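Local coordinates for protein Two-component sensor histidine kinase (Nostoc sp., PDB 3OLO) that is a sensor histidine kinase that probably uses its PAS domain to detect a signal and autophosphorylates on histidine in a two-component pathway, at residues Ala15-Phe27 / Tyr37-Arg50. Residues are numbered along the deposited sequence; the frame is centred on the assembly and turned at random.
Sequences AHYLINNAVEASF and YVNDATCRMTEYSR. With GOL (glycerol), chain C.
His16 ND1 comes to the edge of the Tyr37 ring, near its plane, and shares a hydrogen bond with the Tyr37 OH (2.9 Å), while CE2 of Tyr37 lies at the imidazole edge. On one imidazole face sits the amide nitrogen of Asn20, and at another part of the edge NE2 bonds O3 of a glycerol. A chi1 of -177°, which sets CG opposite the backbone N, carries the Tyr37 ring to helix 8-21, where its edge passes Ile19 CG2. Asn20 OD1 takes the N-H of Asp40 on a lone pair, in the carbonyl plane, at 3.1 Å. The Arg50 guanidinium, with Cys43 SG over one face, spends its edge on Val38 O, gripped by NE and NH2, and on Asp40 OD1.

In the PAS fold, strands 25-29 and 35-38 form an antiparallel hairpin leading into helix 40-46, and Asn39 stands at the joint as N-cap. Its OD1 accepts Ser26 N (3.0 Å, nearly straight at 174°) and Thr42 N from opposite faces of the amide. ND2 donates to Ile19 O and to Glu24 O, each at 2.9 Å and near the plane of the amide. An alanine here is likely to leave the N-terminus of helix 40-46 uncapped, Ser26 N without its acceptor, and the carbonyls of Ile19 and Glu24 without this shared donor. Beyond the cap, Ala41 CB packs 3.3 Å from Val23 O, Thr42 OG1 meets the edge of the Phe27 ring, and Phe27 CB touches Val38 CG1. Selenomethionine Met45, bent at its last torsion, brings CE to 3.7 Å from Ala25 CB.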
# COMPACT_ATOMS: atom_id res chain seq x y z
N ALA A 15 4.71 5.62 -4.01
CA ALA A 15 3.91 4.98 -2.97
C ALA A 15 2.42 5.26 -3.18
O ALA A 15 1.57 4.44 -2.84
CB ALA A 15 4.34 5.50 -1.62
N HIS A 16 2.12 6.42 -3.75
CA HIS A 16 0.75 6.83 -4.06
C HIS A 16 0.15 5.84 -5.05
O HIS A 16 -0.94 5.31 -4.84
CB HIS A 16 0.77 8.24 -4.63
CG HIS A 16 -0.53 8.68 -5.23
ND1 HIS A 16 -1.61 9.07 -4.47
CD2 HIS A 16 -0.92 8.78 -6.52
CE1 HIS A 16 -2.61 9.41 -5.27
NE2 HIS A 16 -2.22 9.24 -6.51
N TYR A 17 0.88 5.59 -6.12
CA TYR A 17 0.43 4.66 -7.15
C TYR A 17 0.30 3.24 -6.62
O TYR A 17 -0.67 2.55 -6.90
CB TYR A 17 1.41 4.69 -8.32
CG TYR A 17 1.32 5.96 -9.12
CD1 TYR A 17 0.18 6.25 -9.86
CD2 TYR A 17 2.37 6.87 -9.14
CE1 TYR A 17 0.09 7.42 -10.59
CE2 TYR A 17 2.28 8.04 -9.88
CZ TYR A 17 1.13 8.31 -10.60
OH TYR A 17 1.04 9.46 -11.34
N LEU A 18 1.28 2.80 -5.84
CA LEU A 18 1.23 1.48 -5.21
C LEU A 18 0.01 1.30 -4.31
O LEU A 18 -0.73 0.33 -4.45
CB LEU A 18 2.49 1.24 -4.37
CG LEU A 18 3.71 0.71 -5.12
CD1 LEU A 18 4.96 0.83 -4.27
CD2 LEU A 18 3.47 -0.74 -5.56
N ILE A 19 -0.20 2.21 -3.37
CA ILE A 19 -1.25 1.97 -2.38
C ILE A 19 -2.63 2.05 -3.03
O ILE A 19 -3.57 1.44 -2.57
CB ILE A 19 -1.20 2.94 -1.19
CG1 ILE A 19 -2.02 2.38 -0.02
CG2 ILE A 19 -1.72 4.29 -1.59
CD1 ILE A 19 -1.36 1.14 0.65
N ASN A 20 -2.74 2.79 -4.12
CA ASN A 20 -4.01 2.91 -4.80
C ASN A 20 -4.30 1.72 -5.68
O ASN A 20 -5.43 1.50 -6.07
CB ASN A 20 -4.08 4.21 -5.57
CG ASN A 20 -4.37 5.37 -4.65
OD1 ASN A 20 -5.30 5.31 -3.86
ND2 ASN A 20 -3.54 6.39 -4.72
N ASN A 21 -3.27 0.94 -5.98
CA ASN A 21 -3.49 -0.29 -6.71
C ASN A 21 -3.63 -1.48 -5.78
O ASN A 21 -4.03 -2.56 -6.21
CB ASN A 21 -2.38 -0.51 -7.74
CG ASN A 21 -2.66 0.26 -9.02
OD1 ASN A 21 -3.49 -0.16 -9.82
ND2 ASN A 21 -2.00 1.40 -9.19
N ALA A 22 -3.34 -1.29 -4.50
CA ALA A 22 -3.53 -2.35 -3.53
C ALA A 22 -5.01 -2.69 -3.38
O ALA A 22 -5.86 -1.82 -3.25
CB ALA A 22 -2.94 -1.97 -2.19
N VAL A 23 -5.29 -3.98 -3.37
CA VAL A 23 -6.64 -4.49 -3.17
C VAL A 23 -7.25 -4.12 -1.81
O VAL A 23 -8.46 -3.96 -1.68
CB VAL A 23 -6.62 -6.03 -3.33
CG1 VAL A 23 -7.81 -6.67 -2.64
CG2 VAL A 23 -6.59 -6.41 -4.81
N GLU A 24 -6.42 -4.00 -0.78
CA GLU A 24 -6.96 -3.79 0.56
C GLU A 24 -7.28 -2.32 0.82
O GLU A 24 -6.51 -1.43 0.46
CB GLU A 24 -5.99 -4.30 1.62
CG GLU A 24 -6.36 -3.83 3.02
CD GLU A 24 -6.08 -4.87 4.09
OE1 GLU A 24 -5.01 -5.51 4.04
OE2 GLU A 24 -6.93 -5.06 4.99
N ALA A 25 -8.40 -2.06 1.48
CA ALA A 25 -8.73 -0.70 1.88
C ALA A 25 -7.71 -0.21 2.91
O ALA A 25 -7.51 -0.83 3.95
CB ALA A 25 -10.14 -0.63 2.44
N SER A 26 -7.07 0.90 2.59
CA SER A 26 -6.04 1.50 3.43
C SER A 26 -6.31 2.99 3.52
O SER A 26 -6.64 3.62 2.51
CB SER A 26 -4.66 1.31 2.80
OG SER A 26 -4.42 -0.04 2.43
N PHE A 27 -6.14 3.58 4.70
CA PHE A 27 -6.31 5.03 4.81
C PHE A 27 -5.64 5.59 6.04
O PHE A 27 -5.26 4.85 6.94
CB PHE A 27 -7.79 5.41 4.79
CG PHE A 27 -8.61 4.76 5.88
CD1 PHE A 27 -8.62 5.30 7.16
CD2 PHE A 27 -9.37 3.63 5.62
CE1 PHE A 27 -9.39 4.71 8.17
CE2 PHE A 27 -10.13 3.04 6.62
CZ PHE A 27 -10.14 3.57 7.90
N TYR A 37 -6.05 10.78 4.04
CA TYR A 37 -5.67 10.14 2.81
C TYR A 37 -6.42 8.83 2.71
O TYR A 37 -6.52 8.10 3.69
CB TYR A 37 -4.15 9.89 2.79
CG TYR A 37 -3.70 9.29 1.49
CD1 TYR A 37 -3.82 7.93 1.26
CD2 TYR A 37 -3.19 10.08 0.48
CE1 TYR A 37 -3.42 7.37 0.05
CE2 TYR A 37 -2.79 9.54 -0.73
CZ TYR A 37 -2.91 8.18 -0.94
OH TYR A 37 -2.53 7.65 -2.14
N VAL A 38 -6.97 8.53 1.54
CA VAL A 38 -7.68 7.26 1.33
C VAL A 38 -7.25 6.68 0.02
O VAL A 38 -7.04 7.43 -0.93
CB VAL A 38 -9.24 7.46 1.29
CG1 VAL A 38 -9.76 7.88 2.64
CG2 VAL A 38 -9.64 8.49 0.21
N ASN A 39 -7.11 5.35 -0.05
CA ASN A 39 -6.82 4.69 -1.32
C ASN A 39 -8.10 4.27 -2.04
O ASN A 39 -9.17 4.27 -1.45
CB ASN A 39 -5.84 3.50 -1.15
CG ASN A 39 -6.51 2.23 -0.63
OD1 ASN A 39 -7.61 2.25 -0.09
ND2 ASN A 39 -5.82 1.09 -0.79
N ASP A 40 -7.99 3.96 -3.33
CA ASP A 40 -9.15 3.62 -4.14
C ASP A 40 -10.01 2.52 -3.50
O ASP A 40 -11.24 2.60 -3.53
CB ASP A 40 -8.71 3.20 -5.56
CG ASP A 40 -8.05 4.34 -6.34
OD1 ASP A 40 -8.11 5.51 -5.91
OD2 ASP A 40 -7.49 4.07 -7.42
N ALA A 41 -9.39 1.49 -2.93
CA ALA A 41 -10.16 0.41 -2.32
C ALA A 41 -11.05 0.92 -1.17
O ALA A 41 -12.16 0.43 -0.98
CB ALA A 41 -9.23 -0.73 -1.82
N THR A 42 -10.58 1.91 -0.42
CA THR A 42 -11.40 2.54 0.62
C THR A 42 -12.61 3.29 0.04
O THR A 42 -13.70 3.23 0.60
CB THR A 42 -10.57 3.53 1.46
OG1 THR A 42 -9.61 2.81 2.23
CG2 THR A 42 -11.47 4.31 2.42
N CYS A 43 -12.42 4.00 -1.06
CA CYS A 43 -13.55 4.65 -1.72
C CYS A 43 -14.56 3.60 -2.16
O CYS A 43 -15.76 3.75 -1.92
CB CYS A 43 -13.06 5.48 -2.90
SG CYS A 43 -11.81 6.68 -2.40
N ARG A 44 -14.09 2.51 -2.76
CA ARG A 44 -14.99 1.45 -3.19
C ARG A 44 -15.78 0.85 -2.02
O ARG A 44 -16.99 0.63 -2.12
CB ARG A 44 -14.22 0.34 -3.91
CG ARG A 44 -15.14 -0.81 -4.34
CD ARG A 44 -14.43 -2.15 -4.44
NE ARG A 44 -15.40 -3.24 -4.37
CZ ARG A 44 -15.79 -3.86 -3.25
NH1 ARG A 44 -15.28 -3.51 -2.07
NH2 ARG A 44 -16.69 -4.84 -3.32
N MSE A 45 -15.11 0.58 -0.92
CA MSE A 45 -15.74 -0.11 0.20
C MSE A 45 -16.78 0.77 0.89
O MSE A 45 -17.89 0.33 1.22
CB MSE A 45 -14.69 -0.53 1.22
CG MSE A 45 -15.26 -1.17 2.46
SE MSE A 45 -13.85 -1.63 3.77
CE MSE A 45 -13.29 0.15 4.26
N THR A 46 -16.42 2.02 1.13
CA THR A 46 -17.31 2.93 1.83
C THR A 46 -18.33 3.56 0.87
O THR A 46 -19.34 4.10 1.30
CB THR A 46 -16.52 4.07 2.46
OG1 THR A 46 -15.93 4.85 1.41
CG2 THR A 46 -15.42 3.53 3.37
N GLU A 47 -18.03 3.50 -0.43
CA GLU A 47 -18.91 3.99 -1.50
C GLU A 47 -18.98 5.51 -1.57
O GLU A 47 -19.85 6.06 -2.22
CB GLU A 47 -20.32 3.39 -1.40
CG GLU A 47 -20.26 1.88 -1.35
CD GLU A 47 -21.62 1.24 -1.40
OE1 GLU A 47 -22.49 1.66 -0.62
OE2 GLU A 47 -21.80 0.32 -2.23
N TYR A 48 -18.04 6.16 -0.90
CA TYR A 48 -17.90 7.60 -0.99
C TYR A 48 -16.77 7.95 -1.94
O TYR A 48 -15.82 7.20 -2.08
CB TYR A 48 -17.59 8.18 0.37
CG TYR A 48 -18.76 8.15 1.31
CD1 TYR A 48 -19.70 9.17 1.30
CD2 TYR A 48 -18.92 7.10 2.20
CE1 TYR A 48 -20.78 9.14 2.16
CE2 TYR A 48 -19.99 7.06 3.06
CZ TYR A 48 -20.92 8.09 3.03
OH TYR A 48 -21.97 8.04 3.87
N SER A 49 -16.88 9.10 -2.59
CA SER A 49 -15.83 9.55 -3.48
C SER A 49 -14.68 10.03 -2.62
O SER A 49 -14.85 10.28 -1.42
CB SER A 49 -16.33 10.70 -4.35
OG SER A 49 -16.37 11.90 -3.59
N ARG A 50 -13.51 10.17 -3.23
CA ARG A 50 -12.33 10.56 -2.49
C ARG A 50 -12.54 11.95 -1.92
O ARG A 50 -12.20 12.22 -0.78
CB ARG A 50 -11.08 10.56 -3.37
CG ARG A 50 -9.86 11.19 -2.68
CD ARG A 50 -8.54 10.89 -3.39
NE ARG A 50 -8.07 9.53 -3.14
CZ ARG A 50 -8.20 8.52 -3.99
NH1 ARG A 50 -8.79 8.70 -5.17
NH2 ARG A 50 -7.73 7.32 -3.68
C1 GOL C . -5.84 6.81 -9.82
O1 GOL C . -7.20 6.42 -9.78
C2 GOL C . -5.46 7.58 -8.55
O2 GOL C . -6.17 7.11 -7.42
C3 GOL C . -5.69 9.07 -8.74
O3 GOL C . -4.49 9.77 -8.49
O HOH W 1 -6.61 0.56 -3.76